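Local atomic coordinates of TetR family transcriptional regulator (PDB entry 4ZA6), a protein that acts as a TetR-family transcriptional repressor, QsdR, and probably controls expression of the quorum-sensing signal-degrading gene qsdA by binding DNA. Residues D12-M17 and E22-S27; R42-G45 and E49-G52; K65-A70 and A125-S130; S115-S120 and A149-C154. One frame throughout, in Å; residues are numbered along the deposited sequence.

Interaction 1. Residues D12-M17 and E22-S27; sequences DTAASM and EPLDMS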
# COMPACT_ATOMS: atom_id res chain seq x y z
N ASP A 12 11.20 12.80 2.22
CA ASP A 12 12.41 12.00 2.30
C ASP A 12 12.91 11.85 3.74
O ASP A 12 13.33 10.76 4.12
CB ASP A 12 13.52 12.57 1.40
CG ASP A 12 13.26 12.40 -0.08
OD1 ASP A 12 12.24 11.76 -0.45
OD2 ASP A 12 14.09 12.87 -0.89
N THR A 13 12.85 12.94 4.52
CA THR A 13 13.29 12.95 5.92
C THR A 13 12.33 12.12 6.75
O THR A 13 12.78 11.31 7.55
CB THR A 13 13.54 14.40 6.41
OG1 THR A 13 14.43 15.06 5.48
CG2 THR A 13 14.14 14.46 7.80
N ALA A 14 11.02 12.31 6.55
CA ALA A 14 9.97 11.55 7.26
C ALA A 14 10.07 10.04 6.94
O ALA A 14 9.96 9.23 7.85
CB ALA A 14 8.60 12.09 6.88
N ALA A 15 10.36 9.68 5.68
CA ALA A 15 10.57 8.31 5.21
C ALA A 15 11.79 7.67 5.89
O ALA A 15 11.72 6.50 6.25
CB ALA A 15 10.73 8.28 3.69
N SER A 16 12.87 8.45 6.13
CA SER A 16 14.06 7.91 6.83
C SER A 16 13.74 7.56 8.29
O SER A 16 14.27 6.58 8.81
CB SER A 16 15.27 8.84 6.71
OG SER A 16 15.39 9.78 7.76
N MET A 17 12.86 8.34 8.94
CA MET A 17 12.42 8.10 10.30
C MET A 17 11.61 6.80 10.35
O MET A 17 11.83 5.99 11.24
CB MET A 17 11.59 9.28 10.82
CG MET A 17 12.41 10.53 11.07
SD MET A 17 11.38 12.00 11.33
CE MET A 17 11.06 11.87 13.06
N GLU A 22 11.67 4.92 13.86
CA GLU A 22 11.50 6.02 14.79
C GLU A 22 10.10 6.56 14.58
O GLU A 22 9.69 6.68 13.42
CB GLU A 22 12.52 7.14 14.48
CG GLU A 22 13.98 6.72 14.60
CD GLU A 22 15.01 7.72 14.13
OE1 GLU A 22 14.70 8.93 14.03
OE2 GLU A 22 16.17 7.30 13.91
N PRO A 23 9.36 6.92 15.64
CA PRO A 23 8.03 7.52 15.42
C PRO A 23 8.15 8.86 14.69
O PRO A 23 9.19 9.51 14.76
CB PRO A 23 7.48 7.68 16.84
CG PRO A 23 8.69 7.78 17.72
CD PRO A 23 9.70 6.87 17.08
N LEU A 24 7.10 9.26 13.96
CA LEU A 24 7.12 10.51 13.19
C LEU A 24 6.86 11.74 14.06
O LEU A 24 5.76 12.30 14.06
CB LEU A 24 6.13 10.45 12.02
CG LEU A 24 6.56 11.12 10.74
CD1 LEU A 24 7.56 10.25 10.00
CD2 LEU A 24 5.36 11.36 9.83
N ASP A 25 7.91 12.21 14.74
CA ASP A 25 7.86 13.37 15.62
C ASP A 25 8.00 14.62 14.77
O ASP A 25 9.07 14.87 14.23
CB ASP A 25 9.00 13.28 16.65
CG ASP A 25 8.93 14.27 17.79
OD1 ASP A 25 8.74 15.48 17.52
OD2 ASP A 25 9.11 13.85 18.95
N MET A 26 6.89 15.39 14.64
CA MET A 26 6.81 16.60 13.82
C MET A 26 7.75 17.71 14.26
O MET A 26 8.26 18.45 13.41
CB MET A 26 5.36 17.09 13.65
CG MET A 26 4.46 16.12 12.91
SD MET A 26 5.05 15.58 11.26
CE MET A 26 4.04 16.59 10.22
N SER A 27 8.08 17.76 15.56
CA SER A 27 9.04 18.73 16.10
C SER A 27 10.46 18.34 15.69
O SER A 27 11.23 19.21 15.25
CB SER A 27 8.90 18.84 17.61
OG SER A 27 7.87 19.75 17.94
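Met-17, near the end of helix 4-19, meets the chain again at Glu-22, Leu-24 and Asp-25, just after the turn that leads to helix 26-33. Its carbonyl O takes a hydrogen bond from Glu-22 N at 2.8 Å, close to straight at 161°, and this bond ties the returning loop to the end of the helix. The side chain of Met-17 bends at its last torsion (chi3 86°), which lays the methyl along the 23-25 backbone: CE lies 3.5 Å from Pro-23 O and 3.6 Å from Asp-25 N. Leu-24, at the centre of an inverse gamma turn, sends one branch back to the helix, where CD1 comes within 3.4 Å of Ala-14 O and 3.8 Å of Ala-14 CB; the same methyl is 4.2 Å from Met-17 CB. Glu-22 crosses Met-17 at about a right angle and packs with its aliphatic part, CB lying 3.5 Å from Met-17 O, while its carboxylate forms a salt bridge with Arg-32 of helix 26-33. Beyond the turn, Asp-25 is the N-cap of that helix, its OD1 accepting from Leu-28 N and, weakly, from Ser-27 N. The contact thus joins the first two helices of the DNA-binding domain expected in this family: Ala-14 also touches Leu-50 and Val-54 of helix 47-69, and Met-17 rests on Arg-32 of helix 26-33.

Interaction 2. Residues R42-G45 and E49-G52; sequences RWVG and ELLG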
# COMPACT_ATOMS: atom_id res chain seq x y z
N ARG A 42 2.17 23.66 6.87
CA ARG A 42 1.81 24.27 5.59
C ARG A 42 2.32 23.43 4.42
O ARG A 42 1.61 23.30 3.41
CB ARG A 42 2.39 25.69 5.52
CG ARG A 42 1.66 26.63 4.57
CD ARG A 42 2.02 28.09 4.80
NE ARG A 42 3.45 28.36 4.62
CZ ARG A 42 4.25 28.81 5.58
NH1 ARG A 42 3.77 29.07 6.79
NH2 ARG A 42 5.54 29.01 5.34
N TRP A 43 3.50 22.80 4.58
CA TRP A 43 4.10 21.98 3.53
C TRP A 43 3.49 20.60 3.37
O TRP A 43 3.28 20.17 2.24
CB TRP A 43 5.62 21.81 3.77
CG TRP A 43 6.45 23.05 3.51
CD1 TRP A 43 6.02 24.28 3.12
CD2 TRP A 43 7.87 23.16 3.69
NE1 TRP A 43 7.09 25.14 3.00
CE2 TRP A 43 8.24 24.47 3.33
CE3 TRP A 43 8.88 22.25 4.08
CZ2 TRP A 43 9.57 24.92 3.39
CZ3 TRP A 43 10.19 22.69 4.11
CH2 TRP A 43 10.53 24.00 3.73
N VAL A 44 3.29 19.87 4.48
CA VAL A 44 2.84 18.48 4.43
C VAL A 44 1.54 18.13 5.18
O VAL A 44 1.06 17.00 5.08
CB VAL A 44 3.99 17.52 4.84
CG1 VAL A 44 5.17 17.60 3.86
CG2 VAL A 44 4.45 17.79 6.28
N GLY A 45 1.00 19.08 5.92
CA GLY A 45 -0.20 18.82 6.71
C GLY A 45 0.19 18.22 8.04
O GLY A 45 1.36 18.30 8.45
N GLU A 49 -1.38 12.81 7.80
CA GLU A 49 -1.34 13.09 6.36
C GLU A 49 0.04 12.80 5.80
O GLU A 49 0.16 12.19 4.74
CB GLU A 49 -1.71 14.56 6.06
CG GLU A 49 -3.16 14.90 6.33
CD GLU A 49 -3.47 16.35 6.02
OE1 GLU A 49 -3.19 17.22 6.88
OE2 GLU A 49 -3.95 16.63 4.90
N LEU A 50 1.10 13.21 6.55
CA LEU A 50 2.49 12.97 6.16
C LEU A 50 2.84 11.48 6.23
O LEU A 50 3.46 10.97 5.32
CB LEU A 50 3.45 13.81 7.01
CG LEU A 50 4.94 13.64 6.69
CD1 LEU A 50 5.27 13.91 5.20
CD2 LEU A 50 5.75 14.46 7.59
N LEU A 51 2.41 10.77 7.29
CA LEU A 51 2.69 9.33 7.41
C LEU A 51 2.00 8.56 6.28
O LEU A 51 2.63 7.68 5.68
CB LEU A 51 2.33 8.77 8.80
CG LEU A 51 2.63 7.28 9.04
CD1 LEU A 51 4.13 6.96 8.86
CD2 LEU A 51 2.14 6.84 10.38
N GLY A 52 0.78 8.95 5.93
CA GLY A 52 0.05 8.37 4.81
C GLY A 52 0.79 8.52 3.49
O GLY A 52 0.85 7.58 2.71
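This is a small apolar contact across a tight turn, where the end of helix 37-44 meets the start of helix 47-69. In a TetR-type regulator, helices 26-33 and 37-44 probably correspond to the helix-turn-helix, and helix 47-69 leads from it into the rest of the protein. No hydrogen bond links 42-45 to 49-52; Val-44 and Leu-50 make the larger share of the contact, Glu-49 and Gly-45 the rest. Both methyls of Leu-50 come against the same side of Val-44: CD1 is 3.8 Å from Val-44 CB and 3.9 Å from Val-44 CG1, and CD2 is 3.8 Å from Val-44 CG2. Leu-50 reaches it with CG trans to the backbone N (chi1 180°), and also packs on Met-26 and Leu-29 of helix 26-33. An alanine in place of Leu-50 has neither methyl to set against Val-44, and is likely to open a gap where these helices converge. Helix 37-44 stops at Gly-45, whose positive phi (85°) would press any side chain against the preceding carbonyl O, so the backbone itself calls for glycine. Glu-49 covers this turn from the other helix, extended beyond CG, with CB 3.8 Å from Val-44 O. Its backbone N donates to OD1 of Asn-46, between the two segments. At the end of the glutamate, OE1 lies over the bare glycine, 3.4 Å from Gly-45 CA.

Interaction 3. Residues K65-A70 and A125-S130; sequences KAMSQA and AEILQS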
# COMPACT_ATOMS: atom_id res chain seq x y z
N LYS A 65 8.16 -3.26 -7.75
CA LYS A 65 9.12 -4.35 -7.64
C LYS A 65 8.39 -5.66 -7.94
O LYS A 65 8.83 -6.41 -8.80
CB LYS A 65 9.75 -4.38 -6.23
CG LYS A 65 10.88 -5.40 -6.08
CD LYS A 65 11.42 -5.46 -4.67
CE LYS A 65 12.48 -6.52 -4.51
NZ LYS A 65 13.01 -6.58 -3.12
N ALA A 66 7.22 -5.87 -7.34
CA ALA A 66 6.44 -7.08 -7.59
C ALA A 66 6.03 -7.22 -9.05
O ALA A 66 6.06 -8.33 -9.56
CB ALA A 66 5.22 -7.14 -6.68
N MET A 67 5.68 -6.11 -9.73
CA MET A 67 5.28 -6.10 -11.15
C MET A 67 6.42 -6.52 -12.06
O MET A 67 6.16 -7.15 -13.09
CB MET A 67 4.78 -4.72 -11.57
CG MET A 67 3.38 -4.39 -11.11
SD MET A 67 3.06 -2.59 -11.13
CE MET A 67 2.92 -2.31 -12.90
N SER A 68 7.66 -6.13 -11.74
CA SER A 68 8.82 -6.48 -12.57
C SER A 68 9.27 -7.93 -12.31
O SER A 68 9.83 -8.56 -13.20
CB SER A 68 9.97 -5.50 -12.33
OG SER A 68 10.49 -5.58 -11.01
N GLN A 69 9.00 -8.47 -11.09
CA GLN A 69 9.40 -9.83 -10.70
C GLN A 69 8.34 -10.91 -10.91
O GLN A 69 8.68 -12.09 -10.99
CB GLN A 69 9.96 -9.84 -9.26
CG GLN A 69 11.33 -9.12 -9.17
CD GLN A 69 11.93 -8.99 -7.80
OE1 GLN A 69 13.14 -8.78 -7.65
NE2 GLN A 69 11.11 -9.03 -6.77
N ALA A 70 7.07 -10.52 -11.03
CA ALA A 70 5.97 -11.49 -11.24
C ALA A 70 6.04 -12.23 -12.57
O ALA A 70 6.47 -11.66 -13.57
CB ALA A 70 4.62 -10.82 -11.08
N ALA A 125 -5.28 -0.66 -11.09
CA ALA A 125 -6.00 -0.24 -12.30
C ALA A 125 -5.06 -0.28 -13.53
O ALA A 125 -5.46 -0.73 -14.60
CB ALA A 125 -6.55 1.18 -12.10
N GLU A 126 -3.83 0.17 -13.37
CA GLU A 126 -2.78 0.19 -14.40
C GLU A 126 -2.40 -1.26 -14.80
O GLU A 126 -2.27 -1.55 -16.00
CB GLU A 126 -1.57 0.98 -13.87
CG GLU A 126 -0.39 1.06 -14.82
CD GLU A 126 0.93 1.36 -14.14
OE1 GLU A 126 0.93 2.06 -13.11
OE2 GLU A 126 1.97 0.91 -14.67
N ILE A 127 -2.24 -2.14 -13.81
CA ILE A 127 -1.94 -3.57 -14.01
C ILE A 127 -3.08 -4.21 -14.82
O ILE A 127 -2.83 -4.93 -15.79
CB ILE A 127 -1.70 -4.31 -12.66
CG1 ILE A 127 -0.35 -3.92 -12.04
CG2 ILE A 127 -1.78 -5.83 -12.85
CD1 ILE A 127 -0.32 -3.98 -10.49
N LEU A 128 -4.33 -3.93 -14.43
CA LEU A 128 -5.52 -4.45 -15.11
C LEU A 128 -5.60 -3.96 -16.54
O LEU A 128 -5.82 -4.77 -17.44
CB LEU A 128 -6.81 -4.09 -14.35
CG LEU A 128 -6.97 -4.73 -12.97
CD1 LEU A 128 -8.18 -4.19 -12.25
CD2 LEU A 128 -7.02 -6.25 -13.06
N GLN A 129 -5.36 -2.65 -16.76
CA GLN A 129 -5.42 -2.06 -18.10
C GLN A 129 -4.35 -2.65 -19.00
O GLN A 129 -4.66 -2.95 -20.15
CB GLN A 129 -5.32 -0.53 -18.04
CG GLN A 129 -5.51 0.17 -19.40
CD GLN A 129 -6.89 0.00 -19.97
OE1 GLN A 129 -7.10 -0.69 -20.98
NE2 GLN A 129 -7.87 0.63 -19.34
N SER A 130 -3.12 -2.83 -18.50
CA SER A 130 -2.04 -3.41 -19.31
C SER A 130 -2.36 -4.84 -19.70
O SER A 130 -2.12 -5.21 -20.85
CB SER A 130 -0.68 -3.28 -18.63
OG SER A 130 -0.56 -4.05 -17.44
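Glu-126 is the first residue of 125-130 to touch Met-67: its OE2 lies 3.8 Å from Met-67 CE, the two side chains crossing at about a right angle. This is a van der Waals approach to a methyl; the charge of Glu-126 is met by a salt bridge from OE1 to Arg-64, one turn back on helix 47-69. Ile-127 follows and carries most of the contact on this side. It reaches tip to tip toward Met-67, its CD1 3.7 Å from Met-67 SD and 3.8 Å from Met-67 CG, while CG1 lies 3.7 Å from Met-67 CE. The bend in the methionine (chi3 73°) folds its methyl back beside CG1, which lets sulfur and methyl touch the isoleucine together. Leu-128 faces the other way, packing on Pro-143 and Leu-146 of helix 143-158. At Ser-130 the hydroxyl turns inward to its own helix and donates to Ile-127 O at 2.9 Å. With a single methionine and no hydrogen bond between the segments, the contact is a light apolar join of the end of helix 47-69 to helix 115-133 of the all-helical C-terminal region, which in TetR relatives binds ligand and forms the dimer.

Interaction 4. Residues S115-S120 and A149-C154; sequences SIESIS and ALVRIC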
# COMPACT_ATOMS: atom_id res chain seq x y z
N SER A 115 -4.53 7.95 1.22
CA SER A 115 -3.30 7.80 0.44
C SER A 115 -2.91 6.37 0.05
O SER A 115 -2.69 6.10 -1.15
CB SER A 115 -2.16 8.54 1.12
OG SER A 115 -2.41 9.94 1.09
N ILE A 116 -2.85 5.45 1.01
CA ILE A 116 -2.48 4.04 0.76
C ILE A 116 -3.46 3.35 -0.20
O ILE A 116 -3.00 2.81 -1.21
CB ILE A 116 -2.30 3.26 2.10
CG1 ILE A 116 -1.12 3.86 2.93
CG2 ILE A 116 -2.07 1.74 1.81
CD1 ILE A 116 -1.07 3.45 4.39
N GLU A 117 -4.79 3.38 0.09
CA GLU A 117 -5.78 2.77 -0.80
C GLU A 117 -5.80 3.39 -2.19
O GLU A 117 -5.99 2.66 -3.15
CB GLU A 117 -7.20 2.73 -0.20
CG GLU A 117 -7.40 1.70 0.91
CD GLU A 117 -8.84 1.47 1.36
OE1 GLU A 117 -9.71 2.34 1.13
OE2 GLU A 117 -9.11 0.37 1.90
N SER A 118 -5.61 4.73 -2.33
CA SER A 118 -5.62 5.40 -3.65
C SER A 118 -4.49 4.96 -4.55
O SER A 118 -4.73 4.69 -5.71
CB SER A 118 -5.59 6.92 -3.52
OG SER A 118 -6.75 7.37 -2.83
N ILE A 119 -3.25 4.92 -4.03
CA ILE A 119 -2.11 4.48 -4.85
C ILE A 119 -2.22 2.98 -5.16
O ILE A 119 -1.98 2.58 -6.30
CB ILE A 119 -0.74 4.91 -4.26
CG1 ILE A 119 0.43 4.74 -5.29
CG2 ILE A 119 -0.42 4.19 -2.93
CD1 ILE A 119 0.39 5.61 -6.52
N SER A 120 -2.65 2.16 -4.18
CA SER A 120 -2.84 0.72 -4.38
C SER A 120 -3.86 0.51 -5.52
O SER A 120 -3.56 -0.21 -6.47
CB SER A 120 -3.30 0.05 -3.09
OG SER A 120 -2.34 0.21 -2.06
N ALA A 149 -11.87 -2.21 -5.98
CA ALA A 149 -12.53 -3.37 -5.39
C ALA A 149 -11.52 -4.40 -4.86
O ALA A 149 -11.70 -4.90 -3.75
CB ALA A 149 -13.46 -4.03 -6.39
N LEU A 150 -10.47 -4.69 -5.64
CA LEU A 150 -9.41 -5.63 -5.25
C LEU A 150 -8.72 -5.15 -3.97
O LEU A 150 -8.57 -5.93 -3.04
CB LEU A 150 -8.35 -5.81 -6.38
CG LEU A 150 -8.70 -6.71 -7.60
CD1 LEU A 150 -7.48 -6.96 -8.47
CD2 LEU A 150 -9.22 -8.09 -7.17
N VAL A 151 -8.36 -3.85 -3.90
CA VAL A 151 -7.70 -3.25 -2.73
C VAL A 151 -8.60 -3.35 -1.50
O VAL A 151 -8.15 -3.80 -0.44
CB VAL A 151 -7.29 -1.78 -3.04
CG1 VAL A 151 -6.85 -1.02 -1.78
CG2 VAL A 151 -6.19 -1.75 -4.09
N ARG A 152 -9.87 -2.91 -1.64
CA ARG A 152 -10.84 -2.93 -0.53
C ARG A 152 -11.10 -4.32 0.05
O ARG A 152 -11.30 -4.43 1.25
CB ARG A 152 -12.18 -2.31 -0.96
CG ARG A 152 -12.14 -0.81 -1.28
CD ARG A 152 -12.03 0.07 -0.06
NE ARG A 152 -13.24 -0.02 0.77
CZ ARG A 152 -13.35 0.52 1.98
NH1 ARG A 152 -12.31 1.15 2.52
NH2 ARG A 152 -14.48 0.42 2.66
N ILE A 153 -11.15 -5.37 -0.82
CA ILE A 153 -11.43 -6.75 -0.39
C ILE A 153 -10.25 -7.41 0.23
O ILE A 153 -10.44 -8.29 1.06
CB ILE A 153 -12.06 -7.70 -1.46
CG1 ILE A 153 -11.21 -7.88 -2.73
CG2 ILE A 153 -13.51 -7.43 -1.69
CD1 ILE A 153 -11.78 -8.65 -3.79
N CYS A 154 -9.03 -7.03 -0.21
CA CYS A 154 -7.76 -7.61 0.23
C CYS A 154 -7.18 -7.03 1.47
O CYS A 154 -6.61 -7.78 2.25
CB CYS A 154 -6.74 -7.58 -0.90
SG CYS A 154 -7.18 -8.64 -2.30
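The segments 115-120 and 149-154, parts of helices 115-133 and 143-158, run in broadly opposed directions, 133° apart, with their axes 9.5 Å apart at closest approach; Ser-120 and Val-151 bring the backbones nearest, 6.5 Å between their CA atoms. Val-151 fits against this spot with both methyls: CG2 is 3.5 Å from Ser-120 CB, and CG1 lies 3.9 Å from Glu-117 CG. The hydroxyl of Ser-120 is engaged within its own helix, donating to Ile-116 O at 2.8 Å from above the carbonyl plane, and CB, not the hydroxyl, meets the valine. Beside this apolar patch Glu-117 meets Arg-152. The arginine bends at chi2 and chi3 (-74° and -67°), bringing NH1 to 3.2 Å from Glu-117 OE1, on the syn lone pair and in the guanidinium plane; a weaker bond runs from NH1 to OE2 at 3.4 Å. A glutamine in place of Glu-117 would probably leave the Arg-152 charge without its carboxylate mate. As the planes of the two groups stand nearly perpendicular and one nitrogen serves both oxygens, the pairing is a single-nitrogen salt bridge, and with Asp-155 also close to Glu-117 OE2, the positive charge of Arg-152 may help offset the two acids.

Overall arrangement
Interactions 1 and 2 come first along the chain and touch each other, their centres 11 Å apart, with Met-26 CE against Gly-45 O and Leu-24 against Leu-50: they form one small core among the first four helices, the expected DNA-binding end. Interactions 3 and 4 lie in the larger helical body, their centres 14 Å apart, sharing helix 115-133; along the chain their segments alternate. Helix 47-69 serves both interaction 2 and interaction 3, whose centres are 28 Å apart on opposite sides of the chain's centre, and interaction 2 touches interaction 4 through Gly-52 and Ser-115. This long helix therefore spans both ends, a route by which ligand-induced change could reach the DNA-binding helices, as in TetR relatives.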